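Local coordinates for protein putative chitobiase (Bacteroides thetaiotaomicron, PDB 3HNM) that is of unknown function but binds a magnesium ion and, as a putative chitobiase, probably recognises carbohydrate through its F5/8 type C domain, at residues Phe80-Pro85 and Ser156-Tyr161. Numbering follows the deposited sequence.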
ATOM      1  N   PHE A  80      -2.129   9.265  -4.856  1.00 46.13           N
ATOM      2  CA  PHE A  80      -1.842   8.060  -4.084  1.00 43.83           C
ATOM      3  C   PHE A  80      -1.148   7.074  -5.014  1.00 42.37           C
ATOM      4  O   PHE A  80      -1.420   7.040  -6.212  1.00 42.24           O
ATOM      5  CB  PHE A  80      -3.143   7.449  -3.547  1.00 44.16           C
ATOM      6  CG  PHE A  80      -2.963   6.117  -2.866  1.00 43.72           C
ATOM      7  CD1 PHE A  80      -2.820   4.950  -3.613  1.00 42.53           C
ATOM      8  CD2 PHE A  80      -2.898   6.034  -1.480  1.00 43.40           C
ATOM      9  CE1 PHE A  80      -2.609   3.729  -2.993  1.00 41.54           C
ATOM     10  CE2 PHE A  80      -2.687   4.813  -0.852  1.00 42.40           C
ATOM     11  CZ  PHE A  80      -2.542   3.661  -1.610  1.00 41.50           C
ATOM     12  N   GLY A  81      -0.246   6.275  -4.467  1.00 41.16           N
ATOM     13  CA  GLY A  81       0.444   5.307  -5.295  1.00 39.59           C
ATOM     14  C   GLY A  81       1.260   4.360  -4.452  1.00 38.68           C
ATOM     15  O   GLY A  81       1.282   4.472  -3.232  1.00 38.38           O
ATOM     16  N   PHE A  82       1.933   3.421  -5.095  1.00 38.50           N
ATOM     17  CA  PHE A  82       2.759   2.466  -4.368  1.00 39.13           C
ATOM     18  C   PHE A  82       3.985   2.133  -5.203  1.00 39.70           C
ATOM     19  O   PHE A  82       4.128   2.621  -6.325  1.00 40.26           O
ATOM     20  CB  PHE A  82       1.947   1.199  -4.054  1.00 37.71           C
ATOM     21  CG  PHE A  82       1.296   0.572  -5.265  1.00 37.35           C
ATOM     22  CD1 PHE A  82       2.012  -0.294  -6.092  1.00 36.64           C
ATOM     23  CD2 PHE A  82      -0.033   0.858  -5.585  1.00 36.93           C
ATOM     24  CE1 PHE A  82       1.416  -0.864  -7.214  1.00 35.09           C
ATOM     25  CE2 PHE A  82      -0.639   0.293  -6.709  1.00 35.73           C
ATOM     26  CZ  PHE A  82       0.086  -0.571  -7.524  1.00 35.22           C
ATOM     27  N   ALA A  83       4.873   1.314  -4.658  1.00 39.12           N
ATOM     28  CA  ALA A  83       6.075   0.923  -5.382  1.00 40.56           C
ATOM     29  C   ALA A  83       6.484  -0.530  -5.098  1.00 41.15           C
ATOM     30  O   ALA A  83       6.856  -0.877  -3.976  1.00 42.23           O
ATOM     31  CB  ALA A  83       7.220   1.863  -5.028  1.00 40.17           C
ATOM     32  N   ASN A  84       6.412  -1.373  -6.119  1.00 38.80           N
ATOM     33  CA  ASN A  84       6.794  -2.758  -5.969  1.00 38.66           C
ATOM     34  C   ASN A  84       8.144  -2.874  -5.254  1.00 39.85           C
ATOM     35  O   ASN A  84       8.909  -1.904  -5.177  1.00 39.74           O
ATOM     36  CB  ASN A  84       6.846  -3.433  -7.339  1.00 37.76           C
ATOM     37  CG  ASN A  84       5.477  -3.902  -7.800  1.00 37.76           C
ATOM     38  OD1 ASN A  84       5.085  -3.706  -8.960  1.00 35.61           O
ATOM     39  ND2 ASN A  84       4.738  -4.532  -6.884  1.00 37.95           N
ATOM     40  N   PRO A  85       8.441  -4.060  -4.697  1.00 40.47           N
ATOM     41  CA  PRO A  85       9.700  -4.283  -3.987  1.00 40.80           C
ATOM     42  C   PRO A  85      10.900  -4.045  -4.872  1.00 40.38           C
ATOM     43  O   PRO A  85      10.835  -4.223  -6.089  1.00 39.88           O
ATOM     44  CB  PRO A  85       9.590  -5.733  -3.547  1.00 40.52           C
ATOM     45  CG  PRO A  85       8.142  -5.861  -3.280  1.00 41.26           C
ATOM     46  CD  PRO A  85       7.540  -5.206  -4.501  1.00 40.74           C
ATOM     47  N   SER A 156       4.283  -9.552  -3.093  1.00 25.68           N
ATOM     48  CA  SER A 156       5.003  -8.748  -2.122  1.00 28.07           C
ATOM     49  C   SER A 156       4.919  -7.292  -2.567  1.00 30.25           C
ATOM     50  O   SER A 156       4.901  -7.001  -3.763  1.00 30.75           O
ATOM     51  CB  SER A 156       6.460  -9.197  -1.988  1.00 25.96           C
ATOM     52  OG  SER A 156       7.152  -9.115  -3.209  1.00 20.94           O
ATOM     53  N   LEU A 157       4.841  -6.388  -1.592  1.00 33.47           N
ATOM     54  CA  LEU A 157       4.721  -4.955  -1.849  1.00 34.41           C
ATOM     55  C   LEU A 157       5.885  -4.158  -1.282  1.00 36.76           C
ATOM     56  O   LEU A 157       6.317  -4.393  -0.153  1.00 37.68           O
ATOM     57  CB  LEU A 157       3.431  -4.427  -1.231  1.00 32.16           C
ATOM     58  CG  LEU A 157       3.016  -3.076  -1.789  1.00 31.02           C
ATOM     59  CD1 LEU A 157       2.720  -3.239  -3.282  1.00 31.71           C
ATOM     60  CD2 LEU A 157       1.793  -2.562  -1.057  1.00 29.59           C
ATOM     61  N   GLY A 158       6.375  -3.197  -2.059  1.00 38.12           N
ATOM     62  CA  GLY A 158       7.478  -2.375  -1.596  1.00 38.84           C
ATOM     63  C   GLY A 158       7.033  -1.279  -0.641  1.00 40.27           C
ATOM     64  O   GLY A 158       7.447  -1.253   0.520  1.00 40.45           O
ATOM     65  N   GLU A 159       6.181  -0.378  -1.124  1.00 40.65           N
ATOM     66  CA  GLU A 159       5.701   0.721  -0.299  1.00 42.35           C
ATOM     67  C   GLU A 159       4.549   1.537  -0.913  1.00 43.21           C
ATOM     68  O   GLU A 159       4.334   1.522  -2.130  1.00 42.86           O
ATOM     69  CB  GLU A 159       6.864   1.639   0.013  1.00 42.69           C
ATOM     70  CG  GLU A 159       6.545   2.657   1.034  1.00 46.49           C
ATOM     71  CD  GLU A 159       7.777   3.122   1.728  1.00 49.99           C
ATOM     72  OE1 GLU A 159       8.678   3.608   1.002  1.00 52.80           O
ATOM     73  OE2 GLU A 159       7.853   2.996   2.982  1.00 49.79           O
ATOM     74  N   VAL A 160       3.829   2.265  -0.055  1.00 43.74           N
ATOM     75  CA  VAL A 160       2.681   3.090  -0.456  1.00 43.27           C
ATOM     76  C   VAL A 160       2.858   4.590  -0.134  1.00 44.93           C
ATOM     77  O   VAL A 160       3.095   4.960   1.013  1.00 46.00           O
ATOM     78  CB  VAL A 160       1.392   2.570   0.236  1.00 41.55           C
ATOM     79  CG1 VAL A 160       1.652   2.347   1.701  1.00 39.99           C
ATOM     80  CG2 VAL A 160       0.254   3.563   0.067  1.00 41.67           C
ATOM     81  N   TYR A 161       2.731   5.445  -1.149  1.00 46.73           N
ATOM     82  CA  TYR A 161       2.880   6.901  -0.994  1.00 47.57           C
ATOM     83  C   TYR A 161       1.524   7.608  -1.033  1.00 48.33           C
ATOM     84  O   TYR A 161       0.568   7.099  -1.627  1.00 48.39           O
ATOM     85  CB  TYR A 161       3.754   7.456  -2.127  1.00 46.71           C
ATOM     86  CG  TYR A 161       5.041   6.700  -2.317  1.00 47.56           C
ATOM     87  CD1 TYR A 161       5.992   6.653  -1.290  1.00 47.62           C
ATOM     88  CD2 TYR A 161       5.304   6.014  -3.509  1.00 47.43           C
ATOM     89  CE1 TYR A 161       7.178   5.942  -1.429  1.00 49.11           C
ATOM     90  CE2 TYR A 161       6.492   5.294  -3.665  1.00 49.52           C
ATOM     91  CZ  TYR A 161       7.430   5.262  -2.613  1.00 49.83           C
ATOM     92  OH  TYR A 161       8.610   4.551  -2.732  1.00 50.22           O
TER
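Gly-81 and Tyr-161 form a hydrogen-bonded antiparallel pair: Gly-81 N reaches Tyr-161 O at 3.1 Å, and Tyr-161 N returns to Gly-81 O at 2.7 Å. Phe-82 and Val-160 follow as a non-hydrogen-bonded pair, then Ala-83 and Glu-159 are hydrogen-bonded again, though the oxygens of this last pair are less surely placed. Gly-158 and Glu-159 both face Ala-83, a classic beta bulge. The same Gly-158 belongs to the magnesium site, and the Glu-159 side chain ends beside the ion, so the bulge lies where sheet and metal site meet.

Apolar contacts occupy both faces. On the Phe-82 and Val-160 face, Phe-80 CG is anti to its own N (chi1 174°), bringing CZ within 3.3 Å of Val-160 CG2, while Leu-157 CD1 meets Phe-82 CD1 at 4.1 Å. On the other face the Tyr-161 ring meets Ala-83 obliquely, with CE2 3.8 Å from Ala-83 CB. Beyond the bulge, Pro-85 CG packs 3.4 Å from Ser-156 OG, which hydrogen-bonds His-91 O.

Strands 74-83 and 156-166 are the inner pair of a four-stranded antiparallel sheet, flanked by 127-136 and 53-54 respectively; Phe-80, Phe-82 and Leu-157 reach Phe-141 on strand 138-146 of the five-stranded sheet, consistent with the F5/8 type C beta-sandwich.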